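Local coordinates for uncharacterized protein Y57A10A.28 (Caenorhabditis elegans, PDB 5EIK) that forms a homotrimeric, PIP2-binding channel that carries potassium across intracellular membranes and may supply counter-ions during calcium release from intracellular stores, at residues A[134-146]-A[198-210]. Sequence-based numbering, arbitrary orientation.
Sequences RTHKIAAGVKHAV and CVIASIVFTLERH. With PT5 ([(2R)-1-octadecanoyloxy-3-[oxidanyl-[(1R,2R,3S,4R,5R,6S)-2,3,6-tris(oxidanyl)-4,5-diphosphonooxy-cyclohexyl]oxy-phospho ryl]oxy-propan-2-yl] (8Z)-icosa-5,8,11,14-tetraenoate), chain B.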
loop_
_atom_site.group_PDB
_atom_site.type_symbol
_atom_site.label_atom_id
_atom_site.label_comp_id
_atom_site.label_asym_id
_atom_site.label_seq_id
_atom_site.Cartn_x
_atom_site.Cartn_y
_atom_site.Cartn_z
ATOM N N ARG A 134 18.149 5.822 -15.914
ATOM C CA ARG A 134 17.033 4.886 -15.843
ATOM C C ARG A 134 17.468 3.498 -16.325
ATOM O O ARG A 134 17.125 2.477 -15.714
ATOM C CB ARG A 134 15.868 5.367 -16.707
ATOM C CG ARG A 134 14.654 4.449 -16.628
ATOM C CD ARG A 134 13.716 4.657 -17.802
ATOM N NE ARG A 134 13.303 6.051 -17.937
ATOM C CZ ARG A 134 12.348 6.631 -17.218
ATOM N NH1 ARG A 134 11.687 5.938 -16.299
ATOM N NH2 ARG A 134 12.056 7.909 -17.417
ATOM N N THR A 135 18.211 3.468 -17.431
ATOM C CA THR A 135 18.685 2.211 -18.002
ATOM C C THR A 135 19.514 1.459 -16.975
ATOM O O THR A 135 19.406 0.240 -16.844
ATOM C CB THR A 135 19.539 2.451 -19.248
ATOM O OG1 THR A 135 18.768 3.169 -20.221
ATOM C CG2 THR A 135 19.971 1.129 -19.852
ATOM N N HIS A 136 20.342 2.193 -16.244
ATOM C CA HIS A 136 21.166 1.589 -15.204
ATOM C C HIS A 136 20.304 1.055 -14.057
ATOM O O HIS A 136 20.627 0.025 -13.471
ATOM C CB HIS A 136 22.154 2.616 -14.640
ATOM C CG HIS A 136 22.856 2.150 -13.404
ATOM N ND1 HIS A 136 23.948 1.311 -13.438
ATOM C CD2 HIS A 136 22.589 2.366 -12.092
ATOM C CE1 HIS A 136 24.324 1.029 -12.202
ATOM N NE2 HIS A 136 23.514 1.657 -11.368
ATOM N N LYS A 137 19.222 1.759 -13.721
ATOM C CA LYS A 137 18.348 1.316 -12.627
ATOM C C LYS A 137 17.706 -0.027 -12.973
ATOM O O LYS A 137 17.675 -0.943 -12.154
ATOM C CB LYS A 137 17.235 2.333 -12.354
ATOM C CG LYS A 137 17.689 3.676 -11.818
ATOM C CD LYS A 137 16.481 4.554 -11.501
ATOM C CE LYS A 137 16.882 5.842 -10.802
ATOM N NZ LYS A 137 17.718 5.574 -9.601
ATOM N N ILE A 138 17.185 -0.127 -14.191
ATOM C CA ILE A 138 16.563 -1.352 -14.647
ATOM C C ILE A 138 17.548 -2.514 -14.623
ATOM O O ILE A 138 17.234 -3.584 -14.104
ATOM C CB ILE A 138 16.009 -1.184 -16.068
ATOM C CG1 ILE A 138 14.924 -0.107 -16.054
ATOM C CG2 ILE A 138 15.470 -2.525 -16.591
ATOM C CD1 ILE A 138 14.350 0.200 -17.385
ATOM N N ALA A 139 18.745 -2.299 -15.167
ATOM C CA ALA A 139 19.762 -3.351 -15.221
ATOM C C ALA A 139 20.161 -3.789 -13.824
ATOM O O ALA A 139 20.310 -4.981 -13.557
ATOM C CB ALA A 139 20.992 -2.870 -16.003
ATOM N N ALA A 140 20.324 -2.820 -12.930
ATOM C CA ALA A 140 20.695 -3.111 -11.550
ATOM C C ALA A 140 19.576 -3.890 -10.872
ATOM O O ALA A 140 19.831 -4.812 -10.097
ATOM C CB ALA A 140 20.963 -1.809 -10.785
ATOM N N GLY A 141 18.337 -3.508 -11.172
ATOM C CA GLY A 141 17.190 -4.179 -10.594
ATOM C C GLY A 141 17.149 -5.641 -10.994
ATOM O O GLY A 141 16.889 -6.518 -10.164
ATOM N N VAL A 142 17.416 -5.901 -12.272
ATOM C CA VAL A 142 17.418 -7.259 -12.791
ATOM C C VAL A 142 18.524 -8.083 -12.138
ATOM O O VAL A 142 18.301 -9.220 -11.711
ATOM C CB VAL A 142 17.602 -7.254 -14.326
ATOM C CG1 VAL A 142 17.872 -8.654 -14.831
ATOM C CG2 VAL A 142 16.347 -6.699 -14.988
ATOM N N LYS A 143 19.713 -7.500 -12.045
ATOM C CA LYS A 143 20.847 -8.184 -11.438
ATOM C C LYS A 143 20.554 -8.520 -9.980
ATOM O O LYS A 143 20.833 -9.630 -9.520
ATOM C CB LYS A 143 22.093 -7.306 -11.527
ATOM C CG LYS A 143 23.371 -7.994 -11.111
ATOM C CD LYS A 143 24.545 -7.033 -11.174
ATOM C CE LYS A 143 25.849 -7.717 -10.785
ATOM N NZ LYS A 143 27.009 -6.788 -10.874
ATOM N N HIS A 144 19.986 -7.564 -9.253
ATOM C CA HIS A 144 19.645 -7.783 -7.851
ATOM C C HIS A 144 18.657 -8.948 -7.723
ATOM O O HIS A 144 18.849 -9.855 -6.905
ATOM C CB HIS A 144 19.046 -6.503 -7.264
ATOM C CG HIS A 144 18.702 -6.601 -5.810
ATOM N ND1 HIS A 144 19.567 -7.118 -4.872
ATOM C CD2 HIS A 144 17.598 -6.210 -5.130
ATOM C CE1 HIS A 144 19.012 -7.043 -3.674
ATOM N NE2 HIS A 144 17.817 -6.495 -3.805
ATOM N N ALA A 145 17.612 -8.934 -8.548
ATOM C CA ALA A 145 16.608 -9.991 -8.513
ATOM C C ALA A 145 17.196 -11.351 -8.864
ATOM O O ALA A 145 16.817 -12.364 -8.274
ATOM C CB ALA A 145 15.463 -9.665 -9.463
ATOM N N VAL A 146 18.110 -11.373 -9.828
ATOM C CA VAL A 146 18.745 -12.616 -10.252
ATOM C C VAL A 146 19.550 -13.246 -9.121
ATOM O O VAL A 146 19.578 -14.468 -8.968
ATOM C CB VAL A 146 19.670 -12.366 -11.463
ATOM C CG1 VAL A 146 20.529 -13.593 -11.739
ATOM C CG2 VAL A 146 18.825 -12.042 -12.674
ATOM N N CYS A 198 10.346 0.211 -20.539
ATOM C CA CYS A 198 11.031 -0.370 -19.384
ATOM C C CYS A 198 10.761 -1.873 -19.349
ATOM O O CYS A 198 11.613 -2.659 -18.919
ATOM C CB CYS A 198 10.528 0.235 -18.071
ATOM S SG CYS A 198 10.981 1.945 -17.758
ATOM N N VAL A 199 9.569 -2.268 -19.791
ATOM C CA VAL A 199 9.203 -3.681 -19.811
ATOM C C VAL A 199 10.118 -4.393 -20.791
ATOM O O VAL A 199 10.748 -5.400 -20.450
ATOM C CB VAL A 199 7.721 -3.885 -20.229
ATOM C CG1 VAL A 199 7.407 -5.378 -20.392
ATOM C CG2 VAL A 199 6.802 -3.286 -19.166
ATOM N N ILE A 200 10.214 -3.848 -22.001
ATOM C CA ILE A 200 11.071 -4.435 -23.032
ATOM C C ILE A 200 12.521 -4.481 -22.561
ATOM O O ILE A 200 13.173 -5.523 -22.629
ATOM C CB ILE A 200 10.982 -3.639 -24.361
ATOM C CG1 ILE A 200 9.550 -3.696 -24.905
ATOM C CG2 ILE A 200 11.946 -4.211 -25.391
ATOM C CD1 ILE A 200 8.996 -5.107 -25.031
ATOM N N ALA A 201 13.018 -3.352 -22.071
ATOM C CA ALA A 201 14.388 -3.287 -21.585
ATOM C C ALA A 201 14.626 -4.334 -20.502
ATOM O O ALA A 201 15.670 -5.000 -20.470
ATOM C CB ALA A 201 14.689 -1.889 -21.029
ATOM N N SER A 202 13.652 -4.481 -19.616
ATOM C CA SER A 202 13.772 -5.436 -18.521
ATOM C C SER A 202 13.830 -6.875 -19.020
ATOM O O SER A 202 14.652 -7.674 -18.556
ATOM C CB SER A 202 12.606 -5.268 -17.546
ATOM O OG SER A 202 12.835 -6.019 -16.374
ATOM N N ILE A 203 12.947 -7.209 -19.955
ATOM C CA ILE A 203 12.922 -8.547 -20.530
ATOM C C ILE A 203 14.284 -8.821 -21.175
ATOM O O ILE A 203 14.914 -9.854 -20.929
ATOM C CB ILE A 203 11.819 -8.663 -21.603
ATOM C CG1 ILE A 203 10.451 -8.748 -20.931
ATOM C CG2 ILE A 203 12.081 -9.863 -22.506
ATOM C CD1 ILE A 203 9.296 -8.667 -21.902
ATOM N N VAL A 204 14.732 -7.873 -21.986
ATOM C CA VAL A 204 16.005 -7.978 -22.688
ATOM C C VAL A 204 17.184 -8.214 -21.756
ATOM O O VAL A 204 18.039 -9.044 -22.043
ATOM C CB VAL A 204 16.265 -6.710 -23.533
ATOM C CG1 VAL A 204 17.721 -6.653 -23.982
ATOM C CG2 VAL A 204 15.341 -6.714 -24.750
ATOM N N PHE A 205 17.237 -7.486 -20.645
ATOM C CA PHE A 205 18.332 -7.653 -19.698
ATOM C C PHE A 205 18.213 -8.975 -18.966
ATOM O O PHE A 205 19.212 -9.577 -18.586
ATOM C CB PHE A 205 18.351 -6.508 -18.675
ATOM C CG PHE A 205 18.746 -5.178 -19.250
ATOM C CD1 PHE A 205 19.635 -5.098 -20.326
ATOM C CD2 PHE A 205 18.261 -3.999 -18.694
ATOM C CE1 PHE A 205 20.030 -3.867 -20.833
ATOM C CE2 PHE A 205 18.653 -2.760 -19.194
ATOM C CZ PHE A 205 19.540 -2.694 -20.268
ATOM N N THR A 206 16.982 -9.425 -18.755
ATOM C CA THR A 206 16.770 -10.684 -18.070
ATOM C C THR A 206 17.274 -11.794 -18.972
ATOM O O THR A 206 18.067 -12.640 -18.545
ATOM C CB THR A 206 15.280 -10.902 -17.746
ATOM O OG1 THR A 206 14.857 -9.915 -16.798
ATOM C CG2 THR A 206 15.053 -12.286 -17.153
ATOM N N LEU A 207 16.821 -11.779 -20.222
ATOM C CA LEU A 207 17.245 -12.782 -21.199
ATOM C C LEU A 207 18.762 -12.777 -21.306
ATOM O O LEU A 207 19.415 -13.824 -21.292
ATOM C CB LEU A 207 16.653 -12.474 -22.573
ATOM C CG LEU A 207 15.152 -12.690 -22.742
ATOM C CD1 LEU A 207 14.753 -12.312 -24.154
ATOM C CD2 LEU A 207 14.805 -14.143 -22.457
ATOM N N GLU A 208 19.308 -11.574 -21.415
ATOM C CA GLU A 208 20.738 -11.376 -21.527
ATOM C C GLU A 208 21.457 -12.027 -20.349
ATOM O O GLU A 208 22.522 -12.625 -20.511
ATOM C CB GLU A 208 21.021 -9.881 -21.564
ATOM C CG GLU A 208 22.417 -9.523 -21.953
ATOM C CD GLU A 208 22.579 -8.042 -22.195
ATOM O OE1 GLU A 208 22.441 -7.267 -21.224
ATOM O OE2 GLU A 208 22.836 -7.654 -23.355
ATOM N N ARG A 209 20.862 -11.913 -19.167
ATOM C CA ARG A 209 21.428 -12.482 -17.948
ATOM C C ARG A 209 21.408 -14.008 -17.952
ATOM O O ARG A 209 22.175 -14.652 -17.234
ATOM C CB ARG A 209 20.651 -11.978 -16.733
ATOM C CG ARG A 209 20.989 -10.565 -16.325
ATOM C CD ARG A 209 22.246 -10.546 -15.485
ATOM N NE ARG A 209 22.764 -9.195 -15.319
ATOM C CZ ARG A 209 23.898 -8.904 -14.694
ATOM N NH1 ARG A 209 24.636 -9.874 -14.169
ATOM N NH2 ARG A 209 24.298 -7.644 -14.607
ATOM N N HIS A 210 20.518 -14.584 -18.746
ATOM C CA HIS A 210 20.412 -16.032 -18.825
ATOM C C HIS A 210 20.963 -16.524 -20.153
ATOM O O HIS A 210 20.769 -17.679 -20.531
ATOM C CB HIS A 210 18.953 -16.456 -18.652
ATOM C CG HIS A 210 18.428 -16.239 -17.268
ATOM N ND1 HIS A 210 18.844 -16.992 -16.191
ATOM C CD2 HIS A 210 17.553 -15.331 -16.776
ATOM C CE1 HIS A 210 18.248 -16.556 -15.096
ATOM N NE2 HIS A 210 17.460 -15.548 -15.424
HETATM O O12 PT5 B . 1.938 4.301 -17.180
HETATM P P1 PT5 B . 2.139 4.295 -15.673
HETATM O O13 PT5 B . 3.026 2.935 -15.053
HETATM O O11 PT5 B . 0.756 4.296 -14.791
HETATM O O6 PT5 B . 2.978 8.098 -15.971
HETATM O O1 PT5 B . 2.972 5.519 -15.124
HETATM C C1 PT5 B . 4.127 6.014 -15.809
HETATM C C6 PT5 B . 4.163 7.477 -15.469
HETATM C C2 PT5 B . 5.471 5.330 -15.354
HETATM O O2 PT5 B . 5.615 5.431 -13.924
HETATM C C3 PT5 B . 6.695 6.053 -15.995
HETATM O O3 PT5 B . 7.876 5.471 -15.460
HETATM C C4 PT5 B . 6.711 7.533 -15.703
HETATM O O4 PT5 B . 7.691 8.156 -16.476
HETATM P P4 PT5 B . 8.992 8.844 -15.773
HETATM O O41 PT5 B . 8.605 9.937 -14.648
HETATM O O42 PT5 B . 9.910 9.570 -16.888
HETATM O O43 PT5 B . 9.790 7.763 -15.094
HETATM C C5 PT5 B . 5.374 8.218 -16.046
HETATM O O5 PT5 B . 5.411 9.533 -15.492
HETATM P P5 PT5 B . 5.542 10.759 -16.566
HETATM O O52 PT5 B . 5.938 10.277 -18.031
HETATM O O51 PT5 B . 4.096 11.618 -16.547
HETATM O O53 PT5 B . 6.689 11.681 -15.788
HETATM C C7 PT5 B . 3.077 2.670 -13.623
HETATM C C8 PT5 B . 2.886 1.152 -13.446
HETATM C C9 PT5 B . 1.408 0.705 -13.205
HETATM O O16 PT5 B . 3.717 0.707 -12.304
HETATM C C10 PT5 B . 4.864 0.036 -12.622
HETATM O O17 PT5 B . 5.894 0.580 -12.981
HETATM O O18 PT5 B . 1.351 -0.175 -11.999
HETATM C C11 PT5 B . 0.290 -1.115 -11.781
HETATM O O19 PT5 B . -0.436 -1.635 -12.677
HETATM C C12 PT5 B . 4.751 -1.482 -12.480
HETATM C C13 PT5 B . 5.787 -2.206 -11.582
HETATM C C14 PT5 B . 5.560 -3.735 -11.602
HETATM C C15 PT5 B . 4.869 -4.259 -10.329
HETATM C C16 PT5 B . 4.835 -5.813 -10.244
HETATM C C17 PT5 B . 3.507 -6.375 -9.647
HETATM C C18 PT5 B . 3.721 -7.518 -8.650
HETATM C C19 PT5 B . 2.958 -7.797 -7.696
HETATM C C20 PT5 B . 2.433 -7.175 -6.391
HETATM C C21 PT5 B . 1.039 -6.503 -6.466
HETATM C C22 PT5 B . 0.720 -5.645 -5.227
HETATM C C23 PT5 B . -0.733 -5.818 -4.736
HETATM C C24 PT5 B . -0.830 -6.101 -3.221
HETATM C C31 PT5 B . 0.110 -1.450 -10.297
HETATM C C32 PT5 B . 1.100 -2.545 -9.805
HETATM C C33 PT5 B . 1.021 -2.804 -8.271
HETATM C C34 PT5 B . 2.039 -1.996 -7.427
HETATM C C35 PT5 B . 1.984 -2.094 -5.823
HETATM C C36 PT5 B . 1.383 -1.135 -5.033
HETATM C C37 PT5 B . 0.657 -1.576 -3.742
HETATM C C38 PT5 B . 1.021 -0.620 -2.721
HETATM C C39 PT5 B . 0.200 0.432 -2.122
HETATM C C40 PT5 B . -0.163 1.650 -2.912
HETATM C C25 PT5 B . -1.241 -4.843 -2.417
HETATM C C26 PT5 B . -1.108 -5.042 -0.899
HETATM C C41 PT5 B . -1.616 1.787 -3.383
HETATM C C42 PT5 B . -1.826 2.985 -4.317
HETATM C C43 PT5 B . -1.670 2.633 -5.801
HETATM O O HOH W 1 21.214 -6.978 -15.573
#
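CG of Phe205 and CG1 of Ile138 both stand anti to their own carbonyl carbons (chi1 -69° and -62°), and these torsions bring the two side chains together: the ring of Phe205 leads into helix 120-148, while Ile138, whose chain runs on extended to set CD1 against Cys198, leaves CG2 facing Phe205. That ring is a knob among Thr135, Ile138, Ala139 and Val142. Ala139 CB lies over one face, 4.0 Å from Phe205 CE2, whereas Thr135 CG2 comes in at the edge, in the ring plane, and Ile138 CG2 touches Phe205 CD2 at 3.8 Å. Reciprocally, Ile138 fills a hole between Cys198, Ala201, Ser202 and Phe205, its CD1 resting 3.8 Å from Cys198 SG. One turn on, Val142 is the third knob: both its methyls touch Thr206 OG1, CG1 also meeting Arg209 CG and CG2 reaching Ser202 OG. The Thr206 hydroxyl is satisfied within its own helix, donating to Ser202 O at 2.9 Å, and Ser202 OG bonds to Ile157 O of helix 153-165, which is consistent with apolar methyls packing against both hydroxyls. At the exposed end the Arg209 guanidinium lays one face on the Lys143 chain, with Lys143 CG 3.4 Å above its plane, and a water accepting from Arg209 NE donates to Ala139 O, the two segments sharing no direct hydrogen bond. At the other end Arg134 passes Cys198 with CD and reaches the P4 phosphate on the inositol ring of PT5: NH1 gives O43 a 2.9 Å bond, NH2 gives O42 one of 2.8 Å, and Glu131 pairs with NE. A leucine in place of Arg134 would probably leave this phosphate without its two-pronged partner and Glu131 without its salt bridge. Such reciprocal knobs-into-holes packing, with segments 134-146 and 198-209 crossing at -45°, joins transmembrane helices 120-148 and 194-209 of the TRIC channel beside its PIP2 site.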